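Side-chain contacts in endo-beta-1,4-glucanase (cellulase B) (Bacillus halodurans, PDB 4V2X), which probably hydrolyses beta-1,4-linked glucans such as cellulose, and carries an Ig-like and a CBM46 carbohydrate-binding module behind its family 5 glycoside hydrolase module: residues Q134-A139 / K184-K189; Q178-F183 / F223-Q228; T419-N424 / L441-H446; M462-A465 / A471-H474; N541-T546 / F562-G567. One frame throughout, in Å; residues are numbered along the deposited sequence. Where two conformers were deposited one is given.

Contact 1 of 5, residues Q134-A139 / K184-K189; sequences QVVQWA and KDYPTK
With CG anti to the carbonyl carbon in both Gln137 (chi1 -69°) and Tyr186, and with the Gln137 chain extended beyond CG, the amide end of the glutamine arrives beside the phenol of the tyrosine. The two side chains cross at about a right angle, and the amide plane stands 57° from the ring plane. Gln137 NE2 donates to Tyr186 OH over 3.2 Å; the N-H...O angle of 146° makes this a bent bond, and because the position of the phenol oxygen is less certain than that of its neighbours, the bond is the weaker part of the evidence. The ring contacts are firmer: Gln137 CG lies 4.1 Å from Tyr186 CE2. The preceding residue, Val136, brings its CG1 branch to the same ring carbon, with Val136 CG1 to Tyr186 CE2 at 4.1 Å, so two consecutive helix residues approach the CE2 rim obliquely, from opposite sides of the ring plane. The buried surface, 114 Å², is small. Phe183 meets the tyrosine ring edge-to-face, and Leu140 of the same helix also touches it, while Arg236 binds the Tyr186 carbonyl. The arrangement joins helix 126-141 to the loop that leads from helix 165-183 into strand 190-193, in the outer layer of the (beta/alpha)8 barrel of family 5 glycoside hydrolases.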
# COMPACT_ATOMS: atom_id res chain seq x y z
N GLN A 134 -25.07 -4.49 28.61
CA GLN A 134 -25.62 -5.51 29.48
C GLN A 134 -25.29 -6.91 28.96
O GLN A 134 -24.92 -7.80 29.72
CB GLN A 134 -27.13 -5.33 29.62
CG GLN A 134 -27.83 -6.38 30.47
CD GLN A 134 -27.39 -6.37 31.92
OE1 GLN A 134 -28.05 -5.78 32.78
NE2 GLN A 134 -26.28 -7.04 32.21
N VAL A 135 -25.40 -7.08 27.65
CA VAL A 135 -25.10 -8.38 27.05
C VAL A 135 -23.60 -8.69 27.11
O VAL A 135 -23.21 -9.82 27.41
CB VAL A 135 -25.65 -8.46 25.61
CG1 VAL A 135 -25.33 -9.82 25.02
CG2 VAL A 135 -27.15 -8.22 25.61
N VAL A 136 -22.76 -7.69 26.88
CA VAL A 136 -21.32 -7.85 27.04
C VAL A 136 -21.00 -8.32 28.46
O VAL A 136 -20.24 -9.28 28.64
CB VAL A 136 -20.55 -6.55 26.72
CG1 VAL A 136 -19.09 -6.65 27.15
CG2 VAL A 136 -20.64 -6.24 25.22
N GLN A 137 -21.60 -7.67 29.45
CA GLN A 137 -21.38 -8.03 30.86
C GLN A 137 -21.83 -9.45 31.18
O GLN A 137 -21.12 -10.18 31.87
CB GLN A 137 -22.10 -7.05 31.80
CG GLN A 137 -21.49 -5.66 31.81
CD GLN A 137 -22.18 -4.73 32.79
OE1 GLN A 137 -22.72 -5.16 33.80
NE2 GLN A 137 -22.14 -3.43 32.50
N TRP A 138 -23.00 -9.84 30.68
CA TRP A 138 -23.49 -11.20 30.90
C TRP A 138 -22.53 -12.24 30.35
O TRP A 138 -22.24 -13.25 30.99
CB TRP A 138 -24.86 -11.41 30.25
CG TRP A 138 -26.01 -10.78 30.97
CD1 TRP A 138 -26.10 -10.47 32.30
CD2 TRP A 138 -27.28 -10.44 30.40
NE1 TRP A 138 -27.33 -9.94 32.59
CE2 TRP A 138 -28.07 -9.90 31.44
CE3 TRP A 138 -27.82 -10.51 29.11
CZ2 TRP A 138 -29.38 -9.45 31.23
CZ3 TRP A 138 -29.12 -10.06 28.90
CH2 TRP A 138 -29.88 -9.53 29.96
N ALA A 139 -22.05 -12.00 29.13
CA ALA A 139 -21.08 -12.89 28.51
C ALA A 139 -19.79 -12.97 29.33
O ALA A 139 -19.26 -14.06 29.56
CB ALA A 139 -20.77 -12.40 27.10
N LYS A 184 -13.20 1.19 28.14
CA LYS A 184 -11.75 1.18 28.42
C LYS A 184 -11.33 0.37 29.64
O LYS A 184 -10.26 -0.23 29.63
CB LYS A 184 -11.20 2.61 28.52
CG LYS A 184 -11.67 3.42 29.73
CD LYS A 184 -11.21 4.86 29.61
CE LYS A 184 -11.93 5.76 30.59
NZ LYS A 184 -11.72 5.31 31.99
N ASP A 185 -12.17 0.34 30.67
CA ASP A 185 -11.83 -0.37 31.91
C ASP A 185 -12.36 -1.81 31.98
O ASP A 185 -12.19 -2.49 32.99
CB ASP A 185 -12.31 0.43 33.13
CG ASP A 185 -11.57 1.75 33.28
OD1 ASP A 185 -10.33 1.76 33.14
OD2 ASP A 185 -12.23 2.77 33.54
N TYR A 186 -12.99 -2.27 30.90
CA TYR A 186 -13.50 -3.65 30.83
C TYR A 186 -12.35 -4.65 30.73
O TYR A 186 -11.29 -4.32 30.21
CB TYR A 186 -14.44 -3.83 29.64
CG TYR A 186 -15.85 -3.38 29.93
CD1 TYR A 186 -16.11 -2.08 30.36
CD2 TYR A 186 -16.92 -4.25 29.78
CE1 TYR A 186 -17.40 -1.67 30.64
CE2 TYR A 186 -18.21 -3.84 30.05
CZ TYR A 186 -18.45 -2.55 30.47
OH TYR A 186 -19.73 -2.16 30.75
N PRO A 187 -12.56 -5.88 31.23
CA PRO A 187 -11.53 -6.92 31.13
C PRO A 187 -11.05 -7.10 29.70
O PRO A 187 -11.83 -6.89 28.76
CB PRO A 187 -12.25 -8.18 31.60
CG PRO A 187 -13.36 -7.69 32.47
CD PRO A 187 -13.78 -6.37 31.90
N THR A 188 -9.79 -7.49 29.52
CA THR A 188 -9.23 -7.65 28.17
C THR A 188 -9.80 -8.85 27.41
O THR A 188 -9.48 -9.04 26.24
CB THR A 188 -7.70 -7.75 28.19
OG1 THR A 188 -7.29 -8.81 29.06
CG2 THR A 188 -7.10 -6.43 28.67
N LYS A 189 -10.64 -9.65 28.07
CA LYS A 189 -11.42 -10.69 27.38
C LYS A 189 -12.46 -10.08 26.43
O LYS A 189 -12.99 -10.78 25.56
CB LYS A 189 -12.09 -11.62 28.39
CG LYS A 189 -11.07 -12.44 29.18
CD LYS A 189 -11.73 -13.39 30.15
CE LYS A 189 -12.32 -14.59 29.45
NZ LYS A 189 -12.75 -15.62 30.44

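Contact 2 of 5, residues Q178-F183 / F223-Q228; sequences QLSNHF and FEIVRQ
Two neighbouring helices of the outer layer of the catalytic (beta/alpha)8 barrel, 165-183 and 209-227, meet here through a small residue, Ser180. Its CA lies 5.6 Å from Val226 CA, a close approach consistent with the small serine at the interface. Ser180 CB packs against the valine, 4.2 Å from Val226 CG2, while Ser180 OG comes within 3.8 Å of Ile225 CG2. The hydroxyl is turned back between the backbone N and the carbonyl carbon (chi1 70°), which directs it to its own helix: it is hydrogen-bonded to Trp176 O and Glu177 O, so this buried polar atom is satisfied while it presents itself to a methyl group. The helices follow strands 145-149 and 190-193, adjacent in the barrel, and Val226 also touches Phe192 of the second strand and Leu238 of the next. Beyond the pair, Ser180 O accepts a hydrogen bond from Asn233 ND2 of the following loop. Phe223, Glu224 and Arg227 pack on Asn166 of the second subunit.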
# COMPACT_ATOMS: atom_id res chain seq x y z
N GLN A 178 -15.84 6.96 21.12
CA GLN A 178 -16.89 6.72 22.12
C GLN A 178 -16.87 5.31 22.69
O GLN A 178 -16.98 5.13 23.90
CB GLN A 178 -18.27 6.97 21.52
CG GLN A 178 -18.59 8.43 21.26
CD GLN A 178 -19.94 8.61 20.60
OE1 GLN A 178 -20.97 8.47 21.24
NE2 GLN A 178 -19.94 8.91 19.31
N LEU A 179 -16.76 4.30 21.82
CA LEU A 179 -16.73 2.92 22.28
C LEU A 179 -15.49 2.62 23.08
O LEU A 179 -15.57 1.97 24.13
CB LEU A 179 -16.83 1.95 21.10
CG LEU A 179 -18.17 1.98 20.36
CD1 LEU A 179 -18.07 1.14 19.09
CD2 LEU A 179 -19.30 1.50 21.25
N SER A 180 -14.33 3.06 22.59
CA SER A 180 -13.07 2.81 23.29
C SER A 180 -13.11 3.45 24.67
O SER A 180 -12.69 2.82 25.64
CB SER A 180 -11.86 3.29 22.47
OG SER A 180 -11.78 4.70 22.40
N ASN A 181 -13.66 4.66 24.78
CA ASN A 181 -13.79 5.31 26.08
C ASN A 181 -14.77 4.58 27.00
O ASN A 181 -14.44 4.31 28.16
CB ASN A 181 -14.23 6.76 25.93
CG ASN A 181 -14.37 7.47 27.27
OD1 ASN A 181 -15.47 7.75 27.72
ND2 ASN A 181 -13.24 7.72 27.91
N HIS A 182 -15.95 4.26 26.48
CA HIS A 182 -16.97 3.55 27.25
C HIS A 182 -16.45 2.24 27.84
O HIS A 182 -16.68 1.95 29.01
CB HIS A 182 -18.21 3.26 26.39
CG HIS A 182 -19.34 2.63 27.14
ND1 HIS A 182 -20.24 3.37 27.89
CD2 HIS A 182 -19.73 1.34 27.27
CE1 HIS A 182 -21.12 2.56 28.45
NE2 HIS A 182 -20.83 1.32 28.08
N PHE A 183 -15.73 1.46 27.03
CA PHE A 183 -15.30 0.13 27.43
C PHE A 183 -13.86 0.05 27.96
O PHE A 183 -13.37 -1.05 28.23
CB PHE A 183 -15.48 -0.85 26.26
CG PHE A 183 -16.92 -1.18 25.96
CD1 PHE A 183 -17.67 -1.91 26.87
CD2 PHE A 183 -17.52 -0.77 24.77
CE1 PHE A 183 -19.00 -2.23 26.61
CE2 PHE A 183 -18.84 -1.09 24.50
CZ PHE A 183 -19.58 -1.81 25.43
N PHE A 223 -6.77 1.52 15.41
CA PHE A 223 -5.65 1.16 16.28
C PHE A 223 -5.19 2.37 17.11
O PHE A 223 -5.09 2.28 18.34
CB PHE A 223 -4.50 0.61 15.44
CG PHE A 223 -3.24 0.36 16.20
CD1 PHE A 223 -3.01 -0.87 16.80
CD2 PHE A 223 -2.27 1.35 16.30
CE1 PHE A 223 -1.84 -1.11 17.50
CE2 PHE A 223 -1.09 1.11 16.99
CZ PHE A 223 -0.88 -0.11 17.59
N GLU A 224 -4.93 3.48 16.43
CA GLU A 224 -4.44 4.70 17.09
C GLU A 224 -5.39 5.19 18.18
O GLU A 224 -4.97 5.51 19.29
CB GLU A 224 -4.22 5.81 16.06
CG GLU A 224 -2.97 5.66 15.22
CD GLU A 224 -2.83 6.76 14.18
OE1 GLU A 224 -3.62 6.79 13.21
OE2 GLU A 224 -1.93 7.62 14.34
N ILE A 225 -6.68 5.25 17.85
CA ILE A 225 -7.71 5.68 18.78
C ILE A 225 -7.76 4.78 20.00
O ILE A 225 -7.67 5.25 21.13
CB ILE A 225 -9.10 5.73 18.12
CG1 ILE A 225 -9.17 6.89 17.13
CG2 ILE A 225 -10.20 5.88 19.16
CD1 ILE A 225 -10.32 6.81 16.16
N VAL A 226 -7.92 3.48 19.78
CA VAL A 226 -8.06 2.56 20.90
C VAL A 226 -6.80 2.61 21.77
O VAL A 226 -6.89 2.77 22.98
CB VAL A 226 -8.36 1.11 20.45
CG1 VAL A 226 -8.40 0.16 21.65
CG2 VAL A 226 -9.70 1.05 19.72
N ARG A 227 -5.63 2.49 21.15
CA ARG A 227 -4.39 2.32 21.91
C ARG A 227 -4.06 3.49 22.83
O ARG A 227 -3.35 3.31 23.82
CB ARG A 227 -3.22 2.02 20.98
CG ARG A 227 -3.21 0.58 20.48
CD ARG A 227 -2.70 -0.38 21.55
NE ARG A 227 -2.72 -1.78 21.13
CZ ARG A 227 -3.71 -2.64 21.37
NH1 ARG A 227 -4.80 -2.28 22.03
NH2 ARG A 227 -3.61 -3.88 20.93
N GLN A 228 -4.59 4.67 22.52
CA GLN A 228 -4.29 5.88 23.28
C GLN A 228 -5.48 6.39 24.10
O GLN A 228 -5.46 7.52 24.60
CB GLN A 228 -3.79 6.95 22.31
CG GLN A 228 -2.50 6.54 21.61
CD GLN A 228 -1.99 7.58 20.63
OE1 GLN A 228 -0.86 8.04 20.75
NE2 GLN A 228 -2.82 7.94 19.67

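Contact 3 of 5, residues T419-N424 / L441-H446; sequences TGLRAN and LTVKAH
A single side chain, Leu421, makes the whole of this contact from its strand, its two methyls dividing between two residues of the facing one. Leu421 CD1 meets Leu441 CD2 at 4.1 Å, and Leu421 CD2 meets Val443 CG2, also at 4.1 Å. Both approaches are slanted, methyl against methyl, at ordinary van der Waals separation. Leu441 and Val443 are two apart on a strand and so point to the same side, and the fork of Leu421 spans them. Leu441 sends CG anti to its backbone N (chi1 178°), which, with chi2 near 64°, directs CD2 toward Leu421. The backbones stay well apart, with Leu421 CA 9.0 Å from Val443 CA, as expected for side chains meeting between two sheets rather than within one. Strand 418-423 belongs to the mixed sheet and strand 440-443 to the antiparallel sheet of this Ig-like module, a beta-sandwich. Around the apolar interior, Leu421 further packs on Val463, Ala465, Leu428 and Tyr434, and Val443 on Leu448 of helix 445-452.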
# COMPACT_ATOMS: atom_id res chain seq x y z
N THR A 419 -17.84 -49.39 15.76
CA THR A 419 -18.04 -50.19 16.98
C THR A 419 -19.37 -50.93 16.99
O THR A 419 -19.52 -51.92 17.71
CB THR A 419 -17.92 -49.33 18.25
OG1 THR A 419 -18.83 -48.23 18.18
CG2 THR A 419 -16.50 -48.80 18.39
N GLY A 420 -20.33 -50.46 16.19
CA GLY A 420 -21.63 -51.11 16.16
C GLY A 420 -22.59 -50.43 15.20
O GLY A 420 -22.30 -49.38 14.65
N LEU A 421 -23.73 -51.08 15.02
CA LEU A 421 -24.78 -50.60 14.14
C LEU A 421 -26.10 -50.82 14.86
O LEU A 421 -26.28 -51.84 15.54
CB LEU A 421 -24.75 -51.39 12.83
CG LEU A 421 -25.21 -50.68 11.56
CD1 LEU A 421 -24.32 -49.49 11.27
CD2 LEU A 421 -25.23 -51.64 10.39
N ARG A 422 -27.00 -49.85 14.77
CA ARG A 422 -28.34 -49.99 15.33
C ARG A 422 -29.37 -49.77 14.24
O ARG A 422 -29.16 -48.97 13.32
CB ARG A 422 -28.56 -48.99 16.46
CG ARG A 422 -27.74 -49.30 17.71
CD ARG A 422 -27.98 -48.30 18.82
NE ARG A 422 -27.13 -48.60 19.97
CZ ARG A 422 -27.42 -49.47 20.93
NH1 ARG A 422 -28.56 -50.15 20.93
NH2 ARG A 422 -26.55 -49.66 21.92
N ALA A 423 -30.48 -50.50 14.34
CA ALA A 423 -31.62 -50.32 13.44
C ALA A 423 -32.77 -49.88 14.32
O ALA A 423 -33.22 -50.65 15.17
CB ALA A 423 -31.95 -51.61 12.73
N ASN A 424 -33.22 -48.64 14.14
CA ASN A 424 -34.21 -48.06 15.03
C ASN A 424 -33.82 -48.26 16.50
O ASN A 424 -34.63 -48.68 17.33
CB ASN A 424 -35.60 -48.66 14.78
CG ASN A 424 -36.12 -48.39 13.37
OD1 ASN A 424 -35.59 -47.56 12.64
ND2 ASN A 424 -37.18 -49.09 13.01
N LEU A 441 -19.47 -50.67 4.09
CA LEU A 441 -20.46 -51.17 5.04
C LEU A 441 -21.65 -51.79 4.31
O LEU A 441 -22.31 -51.11 3.52
CB LEU A 441 -20.97 -50.04 5.92
CG LEU A 441 -22.07 -50.39 6.93
CD1 LEU A 441 -21.56 -51.38 7.98
CD2 LEU A 441 -22.60 -49.13 7.61
N THR A 442 -21.93 -53.05 4.60
CA THR A 442 -23.11 -53.71 4.07
C THR A 442 -24.15 -53.89 5.17
O THR A 442 -23.86 -54.49 6.21
CB THR A 442 -22.77 -55.09 3.47
OG1 THR A 442 -21.89 -54.93 2.36
CG2 THR A 442 -24.03 -55.80 3.00
N VAL A 443 -25.34 -53.35 4.94
CA VAL A 443 -26.49 -53.61 5.80
C VAL A 443 -27.33 -54.71 5.13
O VAL A 443 -27.79 -54.54 4.01
CB VAL A 443 -27.35 -52.35 6.03
CG1 VAL A 443 -28.45 -52.64 7.04
CG2 VAL A 443 -26.49 -51.18 6.49
N LYS A 444 -27.53 -55.81 5.84
CA LYS A 444 -28.21 -56.97 5.25
C LYS A 444 -29.70 -56.71 5.00
O LYS A 444 -30.37 -56.01 5.77
CB LYS A 444 -28.01 -58.22 6.11
CG LYS A 444 -26.56 -58.65 6.28
CD LYS A 444 -26.00 -59.28 5.01
CE LYS A 444 -24.49 -59.47 5.11
NZ LYS A 444 -24.09 -60.47 6.13
N ALA A 445 -30.20 -57.30 3.92
CA ALA A 445 -31.59 -57.16 3.48
C ALA A 445 -32.63 -57.33 4.58
O ALA A 445 -33.58 -56.55 4.66
CB ALA A 445 -31.87 -58.17 2.36
N HIS A 446 -32.47 -58.34 5.43
CA HIS A 446 -33.47 -58.63 6.46
C HIS A 446 -33.61 -57.49 7.46
O HIS A 446 -34.68 -57.28 8.02
CB HIS A 446 -33.21 -59.96 7.18
CG HIS A 446 -31.92 -60.00 7.95
ND1 HIS A 446 -30.73 -60.40 7.37
CD2 HIS A 446 -31.64 -59.72 9.24
CE1 HIS A 446 -29.77 -60.35 8.28
NE2 HIS A 446 -30.30 -59.94 9.42

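Contact 4 of 5, residues M462-A465 / A471-H474; sequences MVTA and ADWH
His474 and Thr464 face each other across the antiparallel beta hairpin of strands 458-467 and 473-480, in the Ig-like module. They form a non-hydrogen-bonded pair, their CA atoms 4.6 Å apart, and the side chains lie alongside, pointing the same way. Along His474, CB comes first: in the conformer of Met462 modelled here, one of two, it touches Met462 SD at 3.6 Å. CG, anti to the carbonyl carbon (chi1 -50°), lies next to the same sulfur. At ND1 two neighbours converge, Met462 SD at 3.5 Å and Thr464 OG1 at 3.4 Å; the threonine oxygen sits at the ring edge, near its plane, whereas the sulfur approaches obliquely, 61° off the ring normal, a Met-aromatic contact in that conformer. CE1 finally reaches Thr464 CG2. The same methyl, Thr464 CG2, also rests on Asp472 CB at 3.7 Å. With an alanine in place of His474 the ring is gone, which would probably open a gap beside Thr464 OG1 and CG2 and also cost the Met462 sulfur its aromatic neighbour. One residue along, Ala465 and Trp473 form the hydrogen-bonded pair on the opposite face of the sheet, where the indole leads away to give its NE1 proton to Ser393 O. Their backbones exchange two bonds: Trp473 N to Ala465 O, in the carbonyl plane, and the shorter one, in which Ala465 N reaches Trp473 O at 2.8 Å with an N-H...O angle of 159°.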
# COMPACT_ATOMS: atom_id res chain seq x y z
N MET A 462 -34.30 -45.81 10.68
CA MET A 462 -32.91 -45.38 10.65
C MET A 462 -31.96 -46.53 10.97
O MET A 462 -32.26 -47.36 11.82
CB MET A 462 -32.71 -44.28 11.68
CG MET A 462 -31.37 -43.56 11.59
SD MET A 462 -31.31 -42.23 12.79
CE MET A 462 -32.97 -41.58 12.62
N VAL A 463 -30.82 -46.55 10.27
CA VAL A 463 -29.70 -47.41 10.62
C VAL A 463 -28.61 -46.45 11.10
O VAL A 463 -28.21 -45.55 10.37
CB VAL A 463 -29.20 -48.24 9.43
CG1 VAL A 463 -27.91 -48.95 9.78
CG2 VAL A 463 -30.27 -49.25 9.01
N THR A 464 -28.18 -46.63 12.35
CA THR A 464 -27.19 -45.74 12.94
C THR A 464 -25.85 -46.45 13.07
O THR A 464 -25.78 -47.53 13.67
CB THR A 464 -27.65 -45.24 14.32
OG1 THR A 464 -28.87 -44.51 14.16
CG2 THR A 464 -26.59 -44.32 14.95
N ALA A 465 -24.82 -45.85 12.48
CA ALA A 465 -23.46 -46.35 12.62
C ALA A 465 -22.78 -45.67 13.78
O ALA A 465 -22.75 -44.43 13.86
CB ALA A 465 -22.66 -46.11 11.34
N ALA A 471 -19.03 -38.40 16.21
CA ALA A 471 -20.48 -38.51 16.15
C ALA A 471 -20.95 -39.79 15.45
O ALA A 471 -20.28 -40.31 14.56
CB ALA A 471 -21.05 -37.30 15.43
N ASP A 472 -22.11 -40.29 15.87
CA ASP A 472 -22.78 -41.37 15.13
C ASP A 472 -23.17 -40.83 13.76
O ASP A 472 -23.48 -39.65 13.63
CB ASP A 472 -24.06 -41.80 15.85
CG ASP A 472 -23.81 -42.53 17.15
OD1 ASP A 472 -22.68 -42.98 17.43
OD2 ASP A 472 -24.79 -42.65 17.92
N TRP A 473 -23.18 -41.71 12.75
CA TRP A 473 -23.70 -41.37 11.42
C TRP A 473 -25.06 -42.05 11.23
O TRP A 473 -25.21 -43.25 11.50
CB TRP A 473 -22.73 -41.80 10.32
CG TRP A 473 -23.15 -41.37 8.95
CD1 TRP A 473 -23.80 -42.12 8.02
CD2 TRP A 473 -22.96 -40.08 8.36
NE1 TRP A 473 -24.03 -41.39 6.88
CE2 TRP A 473 -23.52 -40.13 7.06
CE3 TRP A 473 -22.37 -38.88 8.79
CZ2 TRP A 473 -23.51 -39.03 6.20
CZ3 TRP A 473 -22.36 -37.79 7.93
CH2 TRP A 473 -22.92 -37.87 6.65
N HIS A 474 -26.04 -41.29 10.77
CA HIS A 474 -27.42 -41.78 10.68
C HIS A 474 -27.86 -41.96 9.24
O HIS A 474 -27.87 -41.00 8.48
CB HIS A 474 -28.35 -40.79 11.36
CG HIS A 474 -27.90 -40.40 12.73
ND1 HIS A 474 -28.12 -41.18 13.84
CD2 HIS A 474 -27.24 -39.30 13.16
CE1 HIS A 474 -27.62 -40.58 14.90
NE2 HIS A 474 -27.07 -39.44 14.52

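Contact 5 of 5, residues N541-T546 / F562-G567; sequences NEMKLT and FHFWSG
Met543 and Phe562 run past each other in opposite directions, the thioether coming from one strand and the benzyl group from the other. The methionine leaves its backbone with CG anti to N (chi1 -170°), then bends at chi2 and again at chi3, curling its chain along one side of the phenyl ring. Three successive atoms touch it as a result: Met543 CG at 3.4 Å from Phe562 CE2, Met543 SD at 3.7 Å from the same Phe562 CE2, and Met543 CE at 3.6 Å from Phe562 CD2. The sulfur lies 4.7 Å from the centroid of the Phe562 ring and 55° off its normal, an oblique Met-aromatic contact. Met543 CE also approaches a second ring slantwise, 4.4 Å from Phe564 CZ, so the methyl touches both phenylalanines, two residues apart on strand 556-564. Replacing the methionine by an alanine removes CG, the sulfur and the methyl, and would probably open a gap beside both rings, leaving Phe562 without its sulfur partner. In this carbohydrate-binding module the apolar contact brings strand 542-545 to strand 556-564, with Met543 also packing on Ile497 of strand 495-500 and Leu506 of strand 506-513, while Phe562 meets Met509 of the latter and Tyr572 of strand 569-577.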
# COMPACT_ATOMS: atom_id res chain seq x y z
N ASN A 541 -47.47 -30.94 -1.67
CA ASN A 541 -47.37 -31.80 -2.85
C ASN A 541 -47.30 -30.94 -4.12
O ASN A 541 -48.03 -31.15 -5.09
CB ASN A 541 -48.55 -32.78 -2.88
CG ASN A 541 -48.84 -33.38 -1.51
OD1 ASN A 541 -47.94 -33.92 -0.87
ND2 ASN A 541 -50.08 -33.27 -1.06
N GLU A 542 -46.41 -29.96 -4.09
CA GLU A 542 -46.25 -29.02 -5.20
C GLU A 542 -44.78 -28.75 -5.45
O GLU A 542 -43.97 -28.79 -4.53
CB GLU A 542 -46.95 -27.70 -4.89
CG GLU A 542 -48.46 -27.80 -4.72
CD GLU A 542 -49.12 -26.47 -4.43
OE1 GLU A 542 -48.40 -25.49 -4.12
OE2 GLU A 542 -50.37 -26.40 -4.49
N MET A 543 -44.45 -28.47 -6.71
CA MET A 543 -43.12 -27.99 -7.09
C MET A 543 -43.28 -26.54 -7.53
O MET A 543 -43.93 -26.26 -8.54
CB MET A 543 -42.57 -28.83 -8.23
CG MET A 543 -41.12 -28.57 -8.54
SD MET A 543 -40.08 -29.33 -7.28
CE MET A 543 -40.22 -31.06 -7.73
N LYS A 544 -42.67 -25.63 -6.77
CA LYS A 544 -42.78 -24.20 -7.02
C LYS A 544 -41.67 -23.74 -7.96
O LYS A 544 -40.51 -24.07 -7.75
CB LYS A 544 -42.69 -23.43 -5.70
CG LYS A 544 -42.95 -21.93 -5.81
CD LYS A 544 -44.13 -21.64 -6.71
CE LYS A 544 -45.03 -20.54 -6.18
NZ LYS A 544 -44.48 -19.18 -6.42
N LEU A 545 -42.04 -22.98 -8.99
CA LEU A 545 -41.07 -22.27 -9.83
C LEU A 545 -41.31 -20.81 -9.52
O LEU A 545 -42.44 -20.34 -9.67
CB LEU A 545 -41.30 -22.54 -11.32
CG LEU A 545 -41.25 -23.99 -11.79
CD1 LEU A 545 -41.36 -24.06 -13.31
CD2 LEU A 545 -39.98 -24.68 -11.33
N THR A 546 -40.27 -20.11 -9.09
CA THR A 546 -40.46 -18.76 -8.53
C THR A 546 -40.61 -17.68 -9.58
O THR A 546 -40.23 -17.85 -10.75
CB THR A 546 -39.29 -18.36 -7.63
OG1 THR A 546 -38.11 -18.24 -8.42
CG2 THR A 546 -39.08 -19.38 -6.51
N PHE A 562 -35.78 -32.61 -13.17
CA PHE A 562 -35.73 -32.70 -11.73
C PHE A 562 -34.95 -33.93 -11.34
O PHE A 562 -35.27 -35.04 -11.78
CB PHE A 562 -37.15 -32.75 -11.16
CG PHE A 562 -37.93 -31.50 -11.40
CD1 PHE A 562 -38.65 -31.33 -12.57
CD2 PHE A 562 -37.92 -30.47 -10.47
CE1 PHE A 562 -39.36 -30.17 -12.80
CE2 PHE A 562 -38.63 -29.31 -10.69
CZ PHE A 562 -39.35 -29.16 -11.86
N HIS A 563 -33.91 -33.71 -10.54
CA HIS A 563 -33.02 -34.76 -10.06
C HIS A 563 -33.33 -35.03 -8.60
O HIS A 563 -33.28 -34.12 -7.78
CB HIS A 563 -31.57 -34.28 -10.18
CG HIS A 563 -31.15 -33.99 -11.59
ND1 HIS A 563 -30.53 -34.92 -12.39
CD2 HIS A 563 -31.27 -32.87 -12.34
CE1 HIS A 563 -30.28 -34.39 -13.58
NE2 HIS A 563 -30.72 -33.14 -13.57
N PHE A 564 -33.64 -36.28 -8.28
CA PHE A 564 -33.96 -36.68 -6.91
C PHE A 564 -32.83 -37.52 -6.32
O PHE A 564 -32.09 -38.17 -7.04
CB PHE A 564 -35.29 -37.44 -6.87
CG PHE A 564 -36.45 -36.63 -7.35
CD1 PHE A 564 -36.74 -36.54 -8.70
CD2 PHE A 564 -37.23 -35.91 -6.45
CE1 PHE A 564 -37.81 -35.78 -9.15
CE2 PHE A 564 -38.29 -35.14 -6.89
CZ PHE A 564 -38.58 -35.08 -8.24
N TRP A 565 -32.73 -37.50 -5.00
CA TRP A 565 -31.64 -38.18 -4.30
C TRP A 565 -31.66 -39.71 -4.43
O TRP A 565 -30.64 -40.37 -4.22
CB TRP A 565 -31.62 -37.77 -2.83
CG TRP A 565 -31.04 -36.40 -2.66
CD1 TRP A 565 -31.70 -35.27 -2.33
CD2 TRP A 565 -29.68 -36.03 -2.86
NE1 TRP A 565 -30.84 -34.20 -2.30
CE2 TRP A 565 -29.58 -34.65 -2.63
CE3 TRP A 565 -28.52 -36.74 -3.21
CZ2 TRP A 565 -28.37 -33.96 -2.72
CZ3 TRP A 565 -27.32 -36.05 -3.31
CH2 TRP A 565 -27.26 -34.67 -3.06
N SER A 566 -32.81 -40.26 -4.78
CA SER A 566 -32.96 -41.68 -5.06
C SER A 566 -32.31 -42.09 -6.38
O SER A 566 -32.17 -43.27 -6.65
CB SER A 566 -34.44 -42.03 -5.14
OG SER A 566 -35.06 -41.29 -6.17
N GLY A 567 -31.97 -41.10 -7.21
CA GLY A 567 -31.48 -41.36 -8.56
C GLY A 567 -32.55 -41.15 -9.61
O GLY A 567 -32.24 -41.14 -10.80

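The five contacts sample all three modules. Contacts 1 and 2 share the catalytic barrel, with centres 14 Å apart; residues 178-183 run directly into 184-189, so one helix and its exit loop serve both. Contacts 3 and 4 lie in the Ig-like module, centres 9 Å apart, and touch: strands 418-423 and 458-467 are sheet neighbours, and Leu421 CD1 comes 3.5 Å from Ala465 CA. Contact 5 stands alone in the CBM46 module, its nearest atoms about 11 Å from contact 4 and about 36 Å from contact 1. A calcium lies about 4 Å from the Asp472 side chain in contact 4; those of Leu421 (contact 3) and Ile225 (contact 2) are about 12 and 14 Å from a calcium.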